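Local coordinates for tubulin-like protein CetZ1 (Haloferax volcanii, PDB 4B46) that binds GTP, has GTPase activity and controls cell shape, being essential for development of the rod-shaped cells needed for efficient swimming, at residues A[13-18]-A[102-107]. Sequence-based numbering, arbitrary orientation.
Sequences GKVVDK and LVVSGL. With GDP (guanosine-5'-diphosphate), chain B.
Val104 packs against Val15 and Val16, joining helix 9-26, the first helix of the Rossmann-like GTPase domain of the tubulin/FtsZ family, to strand 100-106 in the parallel part of its sheet. The packing is tight but small: three buried valines, one branch of Val104 to each helix valine. Val104 CG1, anti to the backbone N (chi1 -175°), reaches Val15 CG1 at 3.9 Å, the two side chains crossing at about a right angle. Its other methyl, CG2, meets Val16 CG2 at 4.0 Å, and Val16 CG2 lies equally near Val104 CB. No hydrogen bond links the segments, whose closest CA atoms, those of Val16 and Val104, are 7.2 Å apart. Val15 also touches Ile190 and Asn187 of helix 179-198, the latter hydrogen-bonded to GDP through its OD1. The looser side is at partly exposed Lys14, which takes no part in the valine packing and bends at chi3 (62°) toward the guanine; its NZ donates to GDP O6 at 3.0 Å, though the position of NZ is less certain. A methionine in its place would probably leave the guanine carbonyl without this donor. At the strand end, Gly106 CA lies 3.7 Å from GDP O4', where a CB would clash.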
loop_
_atom_site.group_PDB
_atom_site.type_symbol
_atom_site.label_atom_id
_atom_site.label_comp_id
_atom_site.label_asym_id
_atom_site.label_seq_id
_atom_site.Cartn_x
_atom_site.Cartn_y
_atom_site.Cartn_z
ATOM N N GLY A 13 3.173 10.456 3.893
ATOM C CA GLY A 13 3.050 11.683 3.134
ATOM C C GLY A 13 3.840 11.659 1.837
ATOM O O GLY A 13 3.327 12.045 0.778
ATOM N N LYS A 14 5.092 11.214 1.915
ATOM C CA LYS A 14 5.965 11.181 0.743
ATOM C C LYS A 14 5.476 10.155 -0.284
ATOM O O LYS A 14 5.566 10.368 -1.495
ATOM C CB LYS A 14 7.417 10.888 1.154
ATOM C CG LYS A 14 8.078 12.036 1.921
ATOM C CD LYS A 14 9.366 11.597 2.598
ATOM C CE LYS A 14 10.407 11.142 1.595
ATOM N NZ LYS A 14 11.653 10.660 2.275
ATOM N N VAL A 15 4.956 9.042 0.202
ATOM C CA VAL A 15 4.456 8.005 -0.693
ATOM C C VAL A 15 3.196 8.467 -1.430
ATOM O O VAL A 15 3.092 8.303 -2.650
ATOM C CB VAL A 15 4.242 6.676 0.060
ATOM C CG1 VAL A 15 3.479 5.651 -0.816
ATOM C CG2 VAL A 15 5.609 6.123 0.503
ATOM N N VAL A 16 2.259 9.069 -0.700
ATOM C CA VAL A 16 1.052 9.611 -1.321
ATOM C C VAL A 16 1.391 10.721 -2.312
ATOM O O VAL A 16 0.823 10.777 -3.409
ATOM C CB VAL A 16 0.021 10.088 -0.283
ATOM C CG1 VAL A 16 -1.157 10.824 -0.977
ATOM C CG2 VAL A 16 -0.501 8.899 0.501
ATOM N N ASP A 17 2.339 11.578 -1.937
ATOM C CA ASP A 17 2.825 12.638 -2.818
ATOM C C ASP A 17 3.328 12.040 -4.142
ATOM O O ASP A 17 3.017 12.540 -5.227
ATOM C CB ASP A 17 3.956 13.412 -2.129
ATOM C CG ASP A 17 4.004 14.890 -2.519
ATOM O OD1 ASP A 17 2.937 15.499 -2.743
ATOM O OD2 ASP A 17 5.122 15.452 -2.573
ATOM N N LYS A 18 4.104 10.967 -4.050
ATOM C CA LYS A 18 4.657 10.327 -5.244
ATOM C C LYS A 18 3.579 9.611 -6.049
ATOM O O LYS A 18 3.637 9.567 -7.271
ATOM C CB LYS A 18 5.763 9.346 -4.870
ATOM C CG LYS A 18 6.522 8.816 -6.067
ATOM C CD LYS A 18 7.998 8.703 -5.752
ATOM C CE LYS A 18 8.838 8.992 -6.979
ATOM N NZ LYS A 18 10.274 9.138 -6.612
ATOM N N LEU A 102 -7.598 4.628 1.110
ATOM C CA LEU A 102 -6.317 3.987 1.400
ATOM C C LEU A 102 -5.494 4.840 2.377
ATOM O O LEU A 102 -5.093 5.971 2.068
ATOM C CB LEU A 102 -5.520 3.729 0.120
ATOM C CG LEU A 102 -4.178 3.021 0.308
ATOM C CD1 LEU A 102 -4.384 1.560 0.717
ATOM C CD2 LEU A 102 -3.326 3.107 -0.951
ATOM N N VAL A 103 -5.250 4.289 3.559
ATOM C CA VAL A 103 -4.462 4.975 4.579
ATOM C C VAL A 103 -3.033 4.455 4.510
ATOM O O VAL A 103 -2.777 3.263 4.709
ATOM C CB VAL A 103 -5.061 4.762 5.986
ATOM C CG1 VAL A 103 -4.206 5.463 7.064
ATOM C CG2 VAL A 103 -6.497 5.265 6.012
ATOM N N VAL A 104 -2.110 5.349 4.178
ATOM C CA VAL A 104 -0.724 4.969 3.950
ATOM C C VAL A 104 0.176 5.501 5.062
ATOM O O VAL A 104 0.087 6.679 5.416
ATOM C CB VAL A 104 -0.212 5.517 2.611
ATOM C CG1 VAL A 104 1.217 4.992 2.336
ATOM C CG2 VAL A 104 -1.166 5.124 1.481
ATOM N N SER A 105 1.060 4.649 5.582
ATOM C CA SER A 105 1.890 5.027 6.717
ATOM C C SER A 105 3.061 4.089 6.964
ATOM O O SER A 105 2.962 2.881 6.750
ATOM C CB SER A 105 1.038 5.047 7.976
ATOM O OG SER A 105 1.811 5.485 9.064
ATOM N N GLY A 106 4.166 4.658 7.432
ATOM C CA GLY A 106 5.257 3.862 7.967
ATOM C C GLY A 106 4.830 3.415 9.349
ATOM O O GLY A 106 4.165 4.164 10.067
ATOM N N LEU A 107 5.172 2.191 9.731
ATOM C CA LEU A 107 4.713 1.697 11.025
ATOM C C LEU A 107 5.767 1.852 12.126
ATOM O O LEU A 107 5.470 1.671 13.301
ATOM C CB LEU A 107 4.239 0.243 10.920
ATOM C CG LEU A 107 3.109 0.017 9.910
ATOM C CD1 LEU A 107 2.531 -1.357 10.104
ATOM C CD2 LEU A 107 2.018 1.071 10.049
HETATM P PB GDP B . 6.356 9.498 11.566
HETATM O O1B GDP B . 6.531 9.759 13.035
HETATM O O2B GDP B . 6.248 10.774 10.763
HETATM O O3B GDP B . 5.139 8.628 11.387
HETATM O O3A GDP B . 7.683 8.706 11.153
HETATM P PA GDP B . 8.221 8.566 9.654
HETATM O O1A GDP B . 7.107 8.445 8.669
HETATM O O2A GDP B . 9.162 9.696 9.344
HETATM O "O5'" GDP B . 9.063 7.194 9.777
HETATM C "C5'" GDP B . 8.345 6.006 10.117
HETATM C "C4'" GDP B . 8.977 4.818 9.415
HETATM O "O4'" GDP B . 8.760 4.913 8.017
HETATM C "C3'" GDP B . 10.489 4.822 9.534
HETATM O "O3'" GDP B . 10.836 4.112 10.715
HETATM C "C2'" GDP B . 10.969 4.124 8.271
HETATM O "O2'" GDP B . 10.878 2.705 8.417
HETATM C "C1'" GDP B . 9.900 4.435 7.269
HETATM N N9 GDP B . 10.150 5.548 6.343
HETATM C C8 GDP B . 10.454 6.825 6.654
HETATM N N7 GDP B . 10.519 7.583 5.527
HETATM C C5 GDP B . 10.212 6.776 4.480
HETATM C C6 GDP B . 10.068 6.917 3.016
HETATM O O6 GDP B . 10.257 8.020 2.438
HETATM N N1 GDP B . 9.737 5.820 2.323
HETATM C C2 GDP B . 9.531 4.619 2.893
HETATM N N2 GDP B . 9.214 3.567 2.102
HETATM N N3 GDP B . 9.635 4.415 4.225
HETATM C C4 GDP B . 9.961 5.442 5.038
#